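Local coordinates for protein flavodoxin (Bacillus cereus, PDB 6FSG) that binds flavin mononucleotide and probably serves as a low-potential electron donor to a number of redox enzymes, at residues 40-43 and 44-47; 63-66 and 67-70. All blocks are in the same frame, centred on the assembly; numbering follows the deposited sequence. Where two conformers were deposited one is given.

Contact 1 (40-43 and 44-47); sequences SPEA and SILE
Pro41 meets Ile45 four residues further on, with ring atom CB 4.0 Å from the terminal methyl CD1 of Ile45. This apolar pair sits over strands of the sheet: Pro41 also touches Ile6 and Ile35, and Ile45 touches Ile35. Next comes Glu42, whose carbonyl oxygen accepts the N-H of Ile45. Ile45 N lies 3.1 Å from Glu42 O, and the N-H...O angle of 166° makes the bond nearly straight. Ile45 CG1 packs 3.3 Å from the same Glu42 O, because its chi1 of 73° places CG1 between the backbone N and the carbonyl carbon. Glu42 CG lies 3.8 Å from the branch methyl CG2 of Ile45, and the two side chains cross at a slant. Ala43 O then accepts from Leu46 N, 3.0 Å away. Leu46 CB and CG both lie 3.5 Å from Ala43 O. The methyl of Ala43 heads away from this turn and packs on Phe71, Ala74 and Met75. Leu46 reaches Phe71 as well as Val4 and Ile6. Each bond joins residue i to i+3. This is the pattern of a 3-10 helix, here in the connection between strands 31-36 and 51-55 of the flavodoxin fold.

Contact 2 (63-66 and 67-70); sequences DLPD and DFLD
Phe68 N and Leu69 N bind back to the two residues that open the turn. Phe68 N donates to Pro65 O over 2.9 Å, with an N-H...O angle of 151°. Leu69 N donates to Asp66 O over 3.2 Å, and this bond is straighter at 167°. Both donors lie above the plane of the carbonyl they use. Asp66 O has a second partner: a water whose oxygen lies 2.8 Å from Asp66 O donates to it and accepts the N-H of Asp70. The water thus bridges a pair four residues apart that has no direct bond.

Apolar side chains pack beside these bonds. Pro65 CG lies at the edge of the Phe68 ring, near its plane, 4.2 Å from CD2. Leu64 CB packs 4.3 Å from Phe68 CB and touches the methyl CD2 of Leu69 at 4.2 Å. Leu69 and Asp66 run side by side in the same direction. Leu69 CG stands anti to its own carbonyl carbon (chi1 -66°), which brings it within 3.4 Å of Asp66 O. Successive i to i+3 bonds lead the chain into helix 69-74, which follows strand 51-55 in the flavodoxin fold.

Further out, Leu64 packs on Ala101, Ile104 and Leu105 of helix 100-111. Pro65 rests on Tyr57, and Phe68 touches Ala8. Asp67 reaches Ile37 and Met38 in the loop after strand 31-36. The carboxylates of Asp66 and Asp67 stay apart, with OD2 of Asp66 6.3 Å from OD1 of Asp67.

In the fold
Contact 1 closes before contact 2 opens, and strand 51-55 lies between them in the chain. Their centres are 14 Å apart. Their nearest atoms come to about 6 Å without touching. Helix 69-74 joins them: it starts out from contact 2 and packs against the buried face of contact 1. Contact 2 is the one near the flavin. The side chain of Pro65 is about 7 Å from the bound FMN, and that of Asp67 is about 5 Å from the side chain of Met10, an FMN-binding residue. Contact 1 lies away from that pocket, with the Glu47 side chain about 7 Å from a bound glucose. Glu47 OE2 is hydrogen-bonded to Asp79 N.

Contact 1 (40-43 and 44-47)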
ATOM      1  N   SER A  40       6.071   5.532 -12.533  1.00  9.95           N
ATOM      2  CA  SER A  40       7.337   4.804 -12.549  1.00  9.94           C
ATOM      3  C   SER A  40       8.331   5.194 -11.465  1.00  7.89           C
ATOM      4  O   SER A  40       9.516   5.392 -11.753  1.00  8.87           O
ATOM      5  CB  SER A  40       8.011   4.910 -13.926  1.00 13.51           C
ATOM      6  OG  SER A  40       7.220   4.278 -14.916  1.00 16.21           O
ATOM      7  N   PRO A  41       7.914   5.243 -10.207  1.00  7.35           N
ATOM      8  CA  PRO A  41       8.888   5.459  -9.132  1.00  6.72           C
ATOM      9  C   PRO A  41       9.879   4.305  -9.030  1.00  8.10           C
ATOM     10  O   PRO A  41       9.536   3.141  -9.249  1.00  9.75           O
ATOM     11  CB  PRO A  41       8.007   5.541  -7.879  1.00  7.02           C
ATOM     12  CG  PRO A  41       6.808   4.677  -8.229  1.00  8.27           C
ATOM     13  CD  PRO A  41       6.559   4.970  -9.690  1.00  7.31           C
ATOM     14  N   GLU A  42      11.118   4.630  -8.692  0.64  9.24           N
ATOM     15  CA  GLU A  42      12.111   3.598  -8.431  0.64 10.47           C
ATOM     16  C   GLU A  42      12.026   3.133  -6.981  0.64  8.51           C
ATOM     17  O   GLU A  42      11.815   3.938  -6.064  0.64  8.67           O
ATOM     18  CB  GLU A  42      13.516   4.099  -8.762  0.64 12.91           C
ATOM     19  CG  GLU A  42      13.937   5.354  -8.045  0.64 12.10           C
ATOM     20  CD  GLU A  42      15.312   5.824  -8.484  0.64 13.74           C
ATOM     21  OE1 GLU A  42      15.844   5.276  -9.471  0.64 15.58           O
ATOM     22  OE2 GLU A  42      15.860   6.743  -7.844  0.64 13.71           O
ATOM     23  N   ALA A  43      12.185   1.818  -6.780  1.00  8.30           N
ATOM     24  CA  ALA A  43      12.029   1.243  -5.449  1.00  8.33           C
ATOM     25  C   ALA A  43      13.006   1.834  -4.439  1.00  7.65           C
ATOM     26  O   ALA A  43      12.705   1.854  -3.240  1.00  7.48           O
ATOM     27  CB  ALA A  43      12.157  -0.281  -5.499  1.00  8.77           C
ATOM     28  N   SER A  44      14.174   2.313  -4.889  1.00  7.98           N
ATOM     29  CA  SER A  44      15.153   2.858  -3.954  1.00  8.60           C
ATOM     30  C   SER A  44      14.593   4.012  -3.132  1.00  9.08           C
ATOM     31  O   SER A  44      15.110   4.292  -2.045  1.00 10.90           O
ATOM     32  CB  SER A  44      16.418   3.325  -4.684  1.00  9.76           C
ATOM     33  OG  SER A  44      16.136   4.311  -5.658  1.00 10.78           O
ATOM     34  N   ILE A  45      13.548   4.693  -3.613  1.00  8.46           N
ATOM     35  CA  ILE A  45      13.031   5.822  -2.844  1.00 10.56           C
ATOM     36  C   ILE A  45      12.461   5.370  -1.504  1.00  9.77           C
ATOM     37  O   ILE A  45      12.436   6.148  -0.543  1.00 10.76           O
ATOM     38  CB  ILE A  45      12.044   6.720  -3.625  1.00 11.53           C
ATOM     39  CG1 ILE A  45      10.682   6.056  -3.815  1.00 10.42           C
ATOM     40  CG2 ILE A  45      12.664   7.143  -4.942  1.00 12.25           C
ATOM     41  CD1 ILE A  45       9.691   6.952  -4.540  1.00 10.06           C
ATOM     42  N   LEU A  46      12.014   4.112  -1.404  1.00  8.91           N
ATOM     43  CA  LEU A  46      11.451   3.635  -0.146  1.00  9.46           C
ATOM     44  C   LEU A  46      12.449   3.715   1.000  1.00 10.43           C
ATOM     45  O   LEU A  46      12.039   3.781   2.165  1.00 12.50           O
ATOM     46  CB  LEU A  46      10.969   2.194  -0.265  1.00  9.00           C
ATOM     47  CG  LEU A  46       9.856   1.930  -1.272  1.00  7.87           C
ATOM     48  CD1 LEU A  46       9.400   0.502  -1.157  1.00  7.10           C
ATOM     49  CD2 LEU A  46       8.666   2.874  -1.114  1.00  8.87           C
ATOM     50  N   GLU A  47      13.750   3.700   0.699  1.00  9.17           N
ATOM     51  CA  GLU A  47      14.754   3.792   1.751  1.00  9.67           C
ATOM     52  C   GLU A  47      14.791   5.161   2.412  1.00  9.52           C
ATOM     53  O   GLU A  47      15.400   5.309   3.479  1.00  9.25           O
ATOM     54  CB  GLU A  47      16.129   3.483   1.161  1.00 10.36           C
ATOM     55  CG  GLU A  47      16.277   2.040   0.756  1.00 10.75           C
ATOM     56  CD  GLU A  47      17.637   1.713   0.183  1.00 12.49           C
ATOM     57  OE1 GLU A  47      18.276   2.594  -0.429  1.00 16.34           O
ATOM     58  OE2 GLU A  47      18.060   0.553   0.337  1.00 10.02           O
TER

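Contact 2 (63-66 and 67-70)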
ATOM      1  N   ASP A  63      -1.815 -12.267  -9.460  1.00  7.70           N
ATOM      2  CA  ASP A  63      -0.553 -11.579  -9.672  1.00  8.98           C
ATOM      3  C   ASP A  63      -0.642 -10.113  -9.248  1.00  6.57           C
ATOM      4  O   ASP A  63      -1.720  -9.542  -9.052  1.00  6.05           O
ATOM      5  CB  ASP A  63      -0.154 -11.631 -11.158  1.00 14.32           C
ATOM      6  CG  ASP A  63       0.141 -13.037 -11.665  1.00 20.26           C
ATOM      7  OD1 ASP A  63       0.523 -13.919 -10.870  1.00 22.49           O
ATOM      8  OD2 ASP A  63       0.005 -13.244 -12.893  1.00 23.33           O
ATOM      9  N   LEU A  64       0.528  -9.496  -9.152  1.00  6.19           N
ATOM     10  CA  LEU A  64       0.620  -8.059  -9.039  1.00  5.60           C
ATOM     11  C   LEU A  64       0.149  -7.387 -10.327  1.00  4.59           C
ATOM     12  O   LEU A  64       0.207  -7.978 -11.407  1.00  5.42           O
ATOM     13  CB  LEU A  64       2.079  -7.666  -8.816  1.00  5.29           C
ATOM     14  CG  LEU A  64       2.727  -8.132  -7.505  1.00  5.22           C
ATOM     15  CD1 LEU A  64       4.203  -7.736  -7.460  1.00  7.83           C
ATOM     16  CD2 LEU A  64       1.981  -7.581  -6.304  1.00  6.42           C
ATOM     17  N   PRO A  65      -0.295  -6.135 -10.246  1.00  4.89           N
ATOM     18  CA  PRO A  65      -0.464  -5.350 -11.474  1.00  5.24           C
ATOM     19  C   PRO A  65       0.805  -5.406 -12.314  1.00  5.25           C
ATOM     20  O   PRO A  65       1.916  -5.339 -11.787  1.00  5.36           O
ATOM     21  CB  PRO A  65      -0.716  -3.929 -10.953  1.00  5.61           C
ATOM     22  CG  PRO A  65      -1.250  -4.118  -9.564  1.00  6.29           C
ATOM     23  CD  PRO A  65      -0.514  -5.322  -9.033  1.00  5.68           C
ATOM     24  N   ASP A  66       0.636  -5.477 -13.638  1.00  7.16           N
ATOM     25  CA  ASP A  66       1.780  -5.437 -14.542  1.00  7.84           C
ATOM     26  C   ASP A  66       2.719  -4.281 -14.212  1.00  6.88           C
ATOM     27  O   ASP A  66       3.943  -4.436 -14.255  1.00  7.07           O
ATOM     28  CB  ASP A  66       1.309  -5.310 -15.996  1.00  9.69           C
ATOM     29  CG  ASP A  66       0.707  -6.592 -16.545  1.00 12.29           C
ATOM     30  OD1 ASP A  66       0.854  -7.665 -15.926  1.00 14.05           O
ATOM     31  OD2 ASP A  66       0.078  -6.519 -17.617  1.00 14.25           O
ATOM     32  N   ASP A  67       2.164  -3.110 -13.886  1.00  6.92           N
ATOM     33  CA  ASP A  67       2.996  -1.930 -13.686  1.00  7.05           C
ATOM     34  C   ASP A  67       3.819  -1.984 -12.404  1.00  6.86           C
ATOM     35  O   ASP A  67       4.742  -1.173 -12.264  1.00  7.31           O
ATOM     36  CB  ASP A  67       2.151  -0.653 -13.699  1.00  9.87           C
ATOM     37  CG  ASP A  67       1.499  -0.393 -15.043  1.00 12.19           C
ATOM     38  OD1 ASP A  67       2.074  -0.786 -16.082  1.00 12.82           O
ATOM     39  OD2 ASP A  67       0.406   0.213 -15.057  1.00 14.11           O
ATOM     40  N   PHE A  68       3.526  -2.916 -11.483  1.00  5.92           N
ATOM     41  CA  PHE A  68       4.302  -3.099 -10.257  1.00  4.59           C
ATOM     42  C   PHE A  68       5.483  -4.061 -10.430  1.00  5.30           C
ATOM     43  O   PHE A  68       6.316  -4.158  -9.520  1.00  5.97           O
ATOM     44  CB  PHE A  68       3.395  -3.612  -9.109  1.00  5.19           C
ATOM     45  CG  PHE A  68       3.216  -2.638  -7.961  1.00  4.43           C
ATOM     46  CD1 PHE A  68       4.298  -2.257  -7.191  1.00  6.11           C
ATOM     47  CD2 PHE A  68       1.959  -2.133  -7.642  1.00  4.28           C
ATOM     48  CE1 PHE A  68       4.135  -1.365  -6.138  1.00  6.39           C
ATOM     49  CE2 PHE A  68       1.791  -1.252  -6.594  1.00  4.99           C
ATOM     50  CZ  PHE A  68       2.873  -0.873  -5.834  1.00  5.73           C
ATOM     51  N   LEU A  69       5.596  -4.763 -11.567  1.00  5.79           N
ATOM     52  CA  LEU A  69       6.546  -5.877 -11.659  1.00  6.24           C
ATOM     53  C   LEU A  69       8.004  -5.409 -11.579  1.00  6.17           C
ATOM     54  O   LEU A  69       8.821  -6.020 -10.873  1.00  6.52           O
ATOM     55  CB  LEU A  69       6.279  -6.696 -12.929  1.00  7.21           C
ATOM     56  CG  LEU A  69       4.940  -7.445 -12.960  1.00  8.14           C
ATOM     57  CD1 LEU A  69       4.693  -8.077 -14.320  1.00  9.11           C
ATOM     58  CD2 LEU A  69       4.886  -8.497 -11.857  1.00 10.56           C
ATOM     59  N   ASP A  70       8.364  -4.339 -12.295  1.00  7.07           N
ATOM     60  CA  ASP A  70       9.747  -3.871 -12.236  1.00  7.49           C
ATOM     61  C   ASP A  70      10.092  -3.369 -10.839  1.00  7.22           C
ATOM     62  O   ASP A  70      11.169  -3.663 -10.314  1.00  7.53           O
ATOM     63  CB  ASP A  70      10.009  -2.775 -13.268  1.00 10.49           C
ATOM     64  CG  ASP A  70      10.014  -3.294 -14.694  1.00 14.75           C
ATOM     65  OD1 ASP A  70      10.126  -4.525 -14.905  1.00 16.41           O
ATOM     66  OD2 ASP A  70       9.931  -2.452 -15.613  1.00 17.79           O
TER
HETATM   67  O   HOH W   1       6.524  -3.280 -14.415  1.00 10.29           O